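Local coordinates for autophagy protein 5 (Saccharomyces cerevisiae, PDB 2DYO), which takes part in autophagic vesicle formation and cytoplasm-to-vacuole transport in yeast, and is also required for the selective degradation of nuclei and mitochondria, at residues 48-53 / 179-184; 191-196 / 272-277; 221-226 / 264-269. One frame throughout, in Å; residues are numbered along the deposited sequence.

Contact 1 of 3, residues 48-53 / 179-184; sequences LVNYMP and SVITRN
Asn50 and Ile181 carry most of the touch between 48-53 and 179-184, a small interface where an amide meets a methyl group. Ile181 CD1 lies 3.6 Å from Asn50 OD1 and 4.1 Å from Asn50 ND2, so the methyl rests against the amide but nearer its oxygen end. The Asn50 side chain sets off toward helix 170-182, and the Ile181 chain, with CG1 beside its backbone N and a second bend at chi2 (-64°), brings its tip in at a slant. This is the close part of the contact. Away from it the fit slackens: Val180 CG1 stays 4.3 Å from Asn50 OD1, and Ile181 is only partly buried within an assembly where backbone of another protein's chain also packs on it and on Asn50. The end of helix 170-182 is held separately. Arg183, at positive phi, turns its guanidinium back so that NH1 donates to Val180 O at 3.0 Å in the carbonyl plane, and the same nitrogen binds Glu45 O. Helix 142-159 completes the setting, with Ala143 against Asn50 and Trp147 against Val180, while Pro43 of strand 37-43 touches both Tyr51 and Arg183, and helix 185-195 packs on Ser179.

Contact 2 of 3, residues 191-196 / 272-277; sequences ISNKIS and KLRSFD
Arg274 reaches towards Ser192 and Asn193 from the end of helix 266-273, joining the ubiquitin-like UblB domain to the alpha-helical bundle by way of water. Its side chain is stretched from CG to NE and ends beside the last turn of helix 185-195, where direct contact is slight: NH2 lies 3.9 Å from Ser192 CB and 4.3 Å from Asn193 ND2, both approaching the guanidinium at a slant. The polar contacts lie at the edge of the guanidinium, where both waters sit in its plane. The chi1 of Ser192 (57°) sets OG between backbone N and carbonyl carbon, from where it serves both water 2 and, within its own helix, Phe188 O. Arg274 NH1 in turn has Tyr270 OH as a further partner, and Trp151 of helix 142-159 packs on the side chain. The positive group is linked to the Ser192 and Ser196 carbonyls through water, and these would probably suit its charge. Water 2 links Arg274 NH2 (2.9 Å) to Ser192 OG (2.7 Å). Water 1 uses both protons, giving one to Ser192 O at 2.7 Å and the other to Ser196 O at 2.8 Å, while it accepts from Arg274 NH1 at 2.9 Å.

Contact 3 of 3, residues 221-226 / 264-269; sequences PTISMT and MLLYDL
Ile223 and Leu266 make the closest apolar touch between the loop 221-226 and the start of helix 266-273, a compact example of a loop packed on a helix mainly through side chains. Leu266 CD2 meets Ile223 CG2 at 3.7 Å, and the same methyl lies 4.3 Å from Met225 SD, so one branch of the leucine serves both loop residues. Leu266 gets there by extending CG opposite its backbone N (chi1 -171°). A third apolar pair is Met225 with Tyr267: folded at chi2 (-63°) and chi3 (-70°), the methionine chain curls until CE rests 3.9 Å from Tyr267 CB and 4.1 Å from Tyr267 N. The methionine therefore touches the root of the tyrosine, at about a right angle to it, while the ring leads away from the loop.

Polar and charged interactions involve residues outside the two segments. Arg199 makes a cation-pi contact with the Tyr267 ring and a weak hydrogen bond to Met225 O. Backbone bonds tie Ile223 to Ile203 and Met225 to Arg201.

Leu205 of strand 205-208 and Ile235 also cover Ile223. The arrangement packs the loop after strand 218-219 on helix 266-273, which lies in the chain between strands 258-260 and 280-286 of the ubiquitin-like (beta-grasp) fold of UblB, whose five strands run in the order 2-1-5-3-4.

How the contacts relate
Contact 1, contact 2 and contact 3 trace a line through the chain. The centres of contacts 1 and 2 are about 17 Å apart, those of contacts 2 and 3 about 15 Å, and those of contacts 1 and 3, about 30 Å apart, lie on opposite sides of the chain's centre. Contact 1 closes before contact 2 opens, but consecutive helices 170-182 and 185-195 connect them, and Val180 CG1 touches Phe276 CE1 at 3.9 Å. Contact 3 is nested in the loop that contact 2 closes, and both use helix 266-273. Contact 1 thus joins UblA to the helical bundle, contact 2 joins the bundle to UblB, and contact 3 packs UblB internally, consistent with the three parts packing as one body.

Contact 1 of 3, residues 48-53 / 179-184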
loop_
_atom_site.group_PDB
_atom_site.type_symbol
_atom_site.label_atom_id
_atom_site.label_comp_id
_atom_site.label_asym_id
_atom_site.label_seq_id
_atom_site.Cartn_x
_atom_site.Cartn_y
_atom_site.Cartn_z
ATOM N N LEU A 48 -6.163 -4.003 1.007
ATOM C CA LEU A 48 -7.255 -4.633 0.269
ATOM C C LEU A 48 -8.239 -5.304 1.221
ATOM O O LEU A 48 -9.430 -5.380 0.956
ATOM C CB LEU A 48 -6.700 -5.681 -0.710
ATOM C CG LEU A 48 -5.923 -5.165 -1.930
ATOM C CD1 LEU A 48 -5.290 -6.350 -2.660
ATOM C CD2 LEU A 48 -6.853 -4.404 -2.853
ATOM N N VAL A 49 -7.713 -5.802 2.331
ATOM C CA VAL A 49 -8.516 -6.484 3.331
ATOM C C VAL A 49 -9.594 -5.596 3.965
ATOM O O VAL A 49 -10.565 -6.095 4.543
ATOM C CB VAL A 49 -7.594 -7.102 4.388
ATOM C CG1 VAL A 49 -7.453 -6.196 5.588
ATOM C CG2 VAL A 49 -8.074 -8.498 4.737
ATOM N N ASN A 50 -9.447 -4.281 3.840
ATOM C CA ASN A 50 -10.452 -3.368 4.376
ATOM C C ASN A 50 -11.746 -3.430 3.557
ATOM O O ASN A 50 -12.746 -2.785 3.901
ATOM C CB ASN A 50 -9.910 -1.940 4.389
ATOM C CG ASN A 50 -8.879 -1.738 5.475
ATOM O OD1 ASN A 50 -8.140 -0.753 5.491
ATOM N ND2 ASN A 50 -8.842 -2.674 6.413
ATOM N N TYR A 51 -11.729 -4.210 2.479
ATOM C CA TYR A 51 -12.908 -4.334 1.638
ATOM C C TYR A 51 -13.626 -5.680 1.748
ATOM O O TYR A 51 -14.522 -5.974 0.958
ATOM C CB TYR A 51 -12.538 -4.030 0.179
ATOM C CG TYR A 51 -12.018 -2.620 0.034
ATOM C CD1 TYR A 51 -10.702 -2.308 0.371
ATOM C CD2 TYR A 51 -12.877 -1.573 -0.288
ATOM C CE1 TYR A 51 -10.262 -0.986 0.411
ATOM C CE2 TYR A 51 -12.451 -0.251 -0.253
ATOM C CZ TYR A 51 -11.141 0.034 0.104
ATOM O OH TYR A 51 -10.738 1.342 0.203
ATOM N N MET A 52 -13.245 -6.492 2.729
ATOM C CA MET A 52 -13.901 -7.783 2.918
ATOM C C MET A 52 -15.374 -7.619 3.299
ATOM O O MET A 52 -16.231 -8.369 2.823
ATOM C CB MET A 52 -13.175 -8.609 3.984
ATOM C CG MET A 52 -11.820 -9.114 3.529
ATOM S SD MET A 52 -11.872 -9.789 1.850
ATOM C CE MET A 52 -12.972 -11.187 2.055
ATOM N N PRO A 53 -15.688 -6.646 4.173
ATOM C CA PRO A 53 -17.088 -6.444 4.564
ATOM C C PRO A 53 -17.953 -6.158 3.338
ATOM O O PRO A 53 -19.053 -6.697 3.192
ATOM C CB PRO A 53 -17.011 -5.243 5.506
ATOM C CG PRO A 53 -15.678 -5.434 6.164
ATOM C CD PRO A 53 -14.795 -5.797 4.984
ATOM N N SER A 179 -8.847 6.682 11.104
ATOM C CA SER A 179 -8.658 7.665 10.044
ATOM C C SER A 179 -8.375 6.997 8.703
ATOM O O SER A 179 -8.672 7.560 7.656
ATOM C CB SER A 179 -7.501 8.603 10.388
ATOM O OG SER A 179 -6.273 7.901 10.390
ATOM N N VAL A 180 -7.789 5.802 8.737
ATOM C CA VAL A 180 -7.486 5.073 7.505
ATOM C C VAL A 180 -8.769 4.622 6.804
ATOM O O VAL A 180 -8.845 4.610 5.574
ATOM C CB VAL A 180 -6.630 3.818 7.785
ATOM C CG1 VAL A 180 -6.359 3.077 6.475
ATOM C CG2 VAL A 180 -5.315 4.217 8.455
ATOM N N ILE A 181 -9.773 4.250 7.595
ATOM C CA ILE A 181 -11.045 3.794 7.048
ATOM C C ILE A 181 -11.904 4.975 6.612
ATOM O O ILE A 181 -12.472 4.970 5.518
ATOM C CB ILE A 181 -11.848 2.974 8.088
ATOM C CG1 ILE A 181 -10.991 1.837 8.649
ATOM C CG2 ILE A 181 -13.108 2.421 7.438
ATOM C CD1 ILE A 181 -10.586 0.794 7.627
ATOM N N THR A 182 -11.998 5.986 7.472
ATOM C CA THR A 182 -12.801 7.169 7.176
ATOM C C THR A 182 -12.109 8.150 6.233
ATOM O O THR A 182 -12.759 9.008 5.643
ATOM C CB THR A 182 -13.160 7.935 8.463
ATOM O OG1 THR A 182 -11.960 8.285 9.157
ATOM C CG2 THR A 182 -14.035 7.087 9.368
ATOM N N ARG A 183 -10.792 8.017 6.092
ATOM C CA ARG A 183 -10.006 8.910 5.242
ATOM C C ARG A 183 -9.923 10.299 5.871
ATOM O O ARG A 183 -9.967 11.311 5.176
ATOM C CB ARG A 183 -10.610 9.020 3.834
ATOM C CG ARG A 183 -10.850 7.683 3.144
ATOM C CD ARG A 183 -9.641 6.765 3.268
ATOM N NE ARG A 183 -8.461 7.289 2.586
ATOM C CZ ARG A 183 -7.245 6.761 2.703
ATOM N NH1 ARG A 183 -7.054 5.701 3.481
ATOM N NH2 ARG A 183 -6.224 7.284 2.031
ATOM N N ASN A 184 -9.818 10.337 7.195
ATOM C CA ASN A 184 -9.710 11.600 7.913
ATOM C C ASN A 184 -8.238 12.001 7.921
ATOM O O ASN A 184 -7.476 11.596 8.800
ATOM C CB ASN A 184 -10.200 11.451 9.356
ATOM C CG ASN A 184 -10.299 12.787 10.076
ATOM O OD1 ASN A 184 -9.390 13.616 9.991
ATOM N ND2 ASN A 184 -11.403 12.999 10.789
#

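Contact 2 of 3, residues 191-196 / 272-277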
loop_
_atom_site.group_PDB
_atom_site.type_symbol
_atom_site.label_atom_id
_atom_site.label_comp_id
_atom_site.label_asym_id
_atom_site.label_seq_id
_atom_site.Cartn_x
_atom_site.Cartn_y
_atom_site.Cartn_z
ATOM N N ILE A 191 -1.855 12.112 14.555
ATOM C CA ILE A 191 -1.251 11.014 15.295
ATOM C C ILE A 191 0.102 10.555 14.751
ATOM O O ILE A 191 1.031 10.315 15.527
ATOM C CB ILE A 191 -2.205 9.802 15.372
ATOM C CG1 ILE A 191 -3.549 10.241 15.956
ATOM C CG2 ILE A 191 -1.610 8.720 16.256
ATOM C CD1 ILE A 191 -3.443 10.853 17.335
ATOM N N SER A 192 0.228 10.435 13.431
ATOM C CA SER A 192 1.499 9.988 12.857
ATOM C C SER A 192 2.635 10.927 13.255
ATOM O O SER A 192 3.742 10.483 13.571
ATOM C CB SER A 192 1.401 9.865 11.326
ATOM O OG SER A 192 0.997 11.075 10.703
ATOM N N ASN A 193 2.360 12.225 13.261
ATOM C CA ASN A 193 3.376 13.198 13.646
ATOM C C ASN A 193 3.751 13.058 15.123
ATOM O O ASN A 193 4.913 13.215 15.490
ATOM C CB ASN A 193 2.887 14.616 13.349
ATOM C CG ASN A 193 3.060 14.992 11.887
ATOM O OD1 ASN A 193 2.511 15.989 11.420
ATOM N ND2 ASN A 193 3.839 14.195 11.160
ATOM N N LYS A 194 2.766 12.747 15.960
ATOM C CA LYS A 194 2.997 12.572 17.392
ATOM C C LYS A 194 3.943 11.420 17.685
ATOM O O LYS A 194 4.718 11.477 18.638
ATOM C CB LYS A 194 1.686 12.294 18.133
ATOM C CG LYS A 194 0.763 13.475 18.296
ATOM C CD LYS A 194 -0.314 13.159 19.331
ATOM C CE LYS A 194 0.311 12.752 20.665
ATOM N NZ LYS A 194 -0.707 12.553 21.737
ATOM N N ILE A 195 3.858 10.367 16.878
ATOM C CA ILE A 195 4.702 9.193 17.061
ATOM C C ILE A 195 6.158 9.555 16.837
ATOM O O ILE A 195 7.047 9.006 17.486
ATOM C CB ILE A 195 4.311 8.061 16.087
ATOM C CG1 ILE A 195 2.886 7.593 16.382
ATOM C CG2 ILE A 195 5.293 6.898 16.218
ATOM C CD1 ILE A 195 2.385 6.515 15.450
ATOM N N SER A 196 6.395 10.477 15.908
ATOM C CA SER A 196 7.745 10.942 15.604
ATOM C C SER A 196 7.742 12.138 14.662
ATOM O O SER A 196 7.190 12.076 13.559
ATOM C CB SER A 196 8.583 9.825 14.983
ATOM O OG SER A 196 9.922 10.262 14.806
ATOM N N LYS A 272 8.479 12.620 3.430
ATOM C CA LYS A 272 7.398 13.046 2.552
ATOM C C LYS A 272 6.641 11.944 1.827
ATOM O O LYS A 272 5.416 12.014 1.688
ATOM C CB LYS A 272 7.947 14.052 1.535
ATOM C CG LYS A 272 8.381 15.355 2.185
ATOM C CD LYS A 272 9.169 16.246 1.240
ATOM C CE LYS A 272 9.519 17.561 1.934
ATOM N NZ LYS A 272 10.551 18.336 1.204
ATOM N N LEU A 273 7.360 10.928 1.365
ATOM C CA LEU A 273 6.719 9.854 0.624
ATOM C C LEU A 273 6.495 8.516 1.336
ATOM O O LEU A 273 6.083 7.544 0.701
ATOM C CB LEU A 273 7.483 9.629 -0.687
ATOM C CG LEU A 273 7.001 10.464 -1.883
ATOM C CD1 LEU A 273 6.815 11.924 -1.488
ATOM C CD2 LEU A 273 7.988 10.325 -3.026
ATOM N N ARG A 274 6.747 8.445 2.642
ATOM C CA ARG A 274 6.518 7.179 3.343
ATOM C C ARG A 274 5.042 6.814 3.207
ATOM O O ARG A 274 4.194 7.692 3.037
ATOM C CB ARG A 274 6.877 7.292 4.827
ATOM C CG ARG A 274 5.968 8.220 5.624
ATOM C CD ARG A 274 6.341 8.200 7.097
ATOM N NE ARG A 274 5.568 9.176 7.864
ATOM C CZ ARG A 274 5.723 9.398 9.165
ATOM N NH1 ARG A 274 6.623 8.715 9.854
ATOM N NH2 ARG A 274 4.979 10.313 9.775
ATOM N N SER A 275 4.743 5.521 3.273
ATOM C CA SER A 275 3.374 5.042 3.154
ATOM C C SER A 275 2.621 5.150 4.486
ATOM O O SER A 275 3.212 5.499 5.512
ATOM C CB SER A 275 3.372 3.602 2.646
ATOM O OG SER A 275 3.996 3.525 1.369
ATOM N N PHE A 276 1.328 4.830 4.466
ATOM C CA PHE A 276 0.479 4.947 5.652
ATOM C C PHE A 276 0.774 3.984 6.804
ATOM O O PHE A 276 0.176 4.106 7.872
ATOM C CB PHE A 276 -1.002 4.846 5.249
ATOM C CG PHE A 276 -1.516 3.437 5.152
ATOM C CD1 PHE A 276 -2.338 2.913 6.150
ATOM C CD2 PHE A 276 -1.183 2.633 4.066
ATOM C CE1 PHE A 276 -2.820 1.600 6.068
ATOM C CE2 PHE A 276 -1.658 1.317 3.970
ATOM C CZ PHE A 276 -2.480 0.799 4.975
ATOM N N ASP A 277 1.681 3.032 6.596
ATOM C CA ASP A 277 2.038 2.104 7.666
ATOM C C ASP A 277 3.352 2.546 8.309
ATOM O O ASP A 277 3.912 1.840 9.144
ATOM C CB ASP A 277 2.169 0.669 7.144
ATOM C CG ASP A 277 3.284 0.505 6.129
ATOM O OD1 ASP A 277 3.557 -0.656 5.761
ATOM O OD2 ASP A 277 3.879 1.518 5.693
HETATM O O HOH W 1 6.129 9.754 12.487
HETATM O O HOH W 2 2.718 11.818 8.700
#

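Contact 3 of 3, residues 221-226 / 264-269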
loop_
_atom_site.group_PDB
_atom_site.type_symbol
_atom_site.label_atom_id
_atom_site.label_comp_id
_atom_site.label_asym_id
_atom_site.label_seq_id
_atom_site.Cartn_x
_atom_site.Cartn_y
_atom_site.Cartn_z
ATOM N N PRO A 221 16.978 -3.057 4.726
ATOM C CA PRO A 221 18.332 -2.713 5.164
ATOM C C PRO A 221 18.361 -1.712 6.309
ATOM O O PRO A 221 17.494 -0.844 6.416
ATOM C CB PRO A 221 18.965 -2.158 3.893
ATOM C CG PRO A 221 17.805 -1.441 3.252
ATOM C CD PRO A 221 16.674 -2.440 3.421
ATOM N N THR A 222 19.356 -1.849 7.175
ATOM C CA THR A 222 19.517 -0.941 8.300
ATOM C C THR A 222 20.278 0.273 7.777
ATOM O O THR A 222 21.386 0.139 7.256
ATOM C CB THR A 222 20.353 -1.572 9.434
ATOM O OG1 THR A 222 19.736 -2.788 9.869
ATOM C CG2 THR A 222 20.459 -0.610 10.610
ATOM N N ILE A 223 19.685 1.451 7.914
ATOM C CA ILE A 223 20.313 2.677 7.435
ATOM C C ILE A 223 20.354 3.741 8.528
ATOM O O ILE A 223 19.329 4.332 8.873
ATOM C CB ILE A 223 19.559 3.208 6.208
ATOM C CG1 ILE A 223 19.669 2.183 5.072
ATOM C CG2 ILE A 223 20.115 4.566 5.786
ATOM C CD1 ILE A 223 18.867 2.525 3.852
ATOM N N SER A 224 21.547 3.968 9.074
ATOM C CA SER A 224 21.747 4.951 10.138
ATOM C C SER A 224 21.643 6.380 9.602
ATOM O O SER A 224 22.173 6.691 8.537
ATOM C CB SER A 224 23.117 4.740 10.795
ATOM O OG SER A 224 23.302 5.618 11.896
ATOM N N MET A 225 20.969 7.248 10.348
ATOM C CA MET A 225 20.791 8.636 9.931
ATOM C C MET A 225 21.423 9.633 10.886
ATOM O O MET A 225 21.463 10.832 10.602
ATOM C CB MET A 225 19.298 8.958 9.806
ATOM C CG MET A 225 18.590 8.193 8.714
ATOM S SD MET A 225 19.259 8.594 7.094
ATOM C CE MET A 225 18.667 10.279 6.890
ATOM N N THR A 226 21.912 9.143 12.018
ATOM C CA THR A 226 22.512 10.017 13.012
ATOM C C THR A 226 23.731 10.752 12.459
ATOM O O THR A 226 24.708 10.132 12.059
ATOM C CB THR A 226 22.925 9.218 14.265
ATOM O OG1 THR A 226 21.756 8.643 14.871
ATOM C CG2 THR A 226 23.616 10.126 15.272
ATOM N N MET A 264 18.169 12.483 -4.832
ATOM C CA MET A 264 17.166 12.764 -3.806
ATOM C C MET A 264 17.673 12.374 -2.421
ATOM O O MET A 264 18.254 11.303 -2.243
ATOM C CB MET A 264 15.870 12.009 -4.117
ATOM C CG MET A 264 14.908 11.924 -2.949
ATOM S SD MET A 264 13.293 12.617 -3.318
ATOM C CE MET A 264 13.410 14.161 -2.431
ATOM N N LEU A 265 17.453 13.252 -1.447
ATOM C CA LEU A 265 17.866 13.012 -0.063
ATOM C C LEU A 265 16.934 11.995 0.588
ATOM O O LEU A 265 15.709 12.135 0.530
ATOM C CB LEU A 265 17.823 14.316 0.737
ATOM C CG LEU A 265 18.845 15.392 0.365
ATOM C CD1 LEU A 265 18.500 16.709 1.067
ATOM C CD2 LEU A 265 20.237 14.920 0.759
ATOM N N LEU A 266 17.513 10.979 1.220
ATOM C CA LEU A 266 16.728 9.932 1.866
ATOM C C LEU A 266 15.798 10.455 2.961
ATOM O O LEU A 266 14.659 10.007 3.071
ATOM C CB LEU A 266 17.657 8.851 2.438
ATOM C CG LEU A 266 16.970 7.588 2.966
ATOM C CD1 LEU A 266 16.176 6.928 1.842
ATOM C CD2 LEU A 266 18.022 6.626 3.515
ATOM N N TYR A 267 16.267 11.392 3.777
ATOM C CA TYR A 267 15.405 11.932 4.829
ATOM C C TYR A 267 14.174 12.579 4.206
ATOM O O TYR A 267 13.053 12.373 4.670
ATOM C CB TYR A 267 16.138 12.980 5.672
ATOM C CG TYR A 267 15.196 13.770 6.556
ATOM C CD1 TYR A 267 14.555 13.168 7.638
ATOM C CD2 TYR A 267 14.894 15.100 6.269
ATOM C CE1 TYR A 267 13.632 13.871 8.412
ATOM C CE2 TYR A 267 13.974 15.813 7.034
ATOM C CZ TYR A 267 13.346 15.192 8.103
ATOM O OH TYR A 267 12.435 15.896 8.860
ATOM N N ASP A 268 14.392 13.373 3.160
ATOM C CA ASP A 268 13.292 14.035 2.466
ATOM C C ASP A 268 12.325 13.008 1.900
ATOM O O ASP A 268 11.110 13.109 2.082
ATOM C CB ASP A 268 13.822 14.897 1.319
ATOM C CG ASP A 268 14.030 16.334 1.722
ATOM O OD1 ASP A 268 13.037 16.986 2.110
ATOM O OD2 ASP A 268 15.181 16.813 1.651
ATOM N N LEU A 269 12.874 12.017 1.203
ATOM C CA LEU A 269 12.059 10.975 0.603
ATOM C C LEU A 269 11.194 10.311 1.671
ATOM O O LEU A 269 9.976 10.212 1.521
ATOM C CB LEU A 269 12.949 9.937 -0.082
ATOM C CG LEU A 269 12.233 8.884 -0.930
ATOM C CD1 LEU A 269 11.387 9.558 -2.003
ATOM C CD2 LEU A 269 13.260 7.967 -1.554
#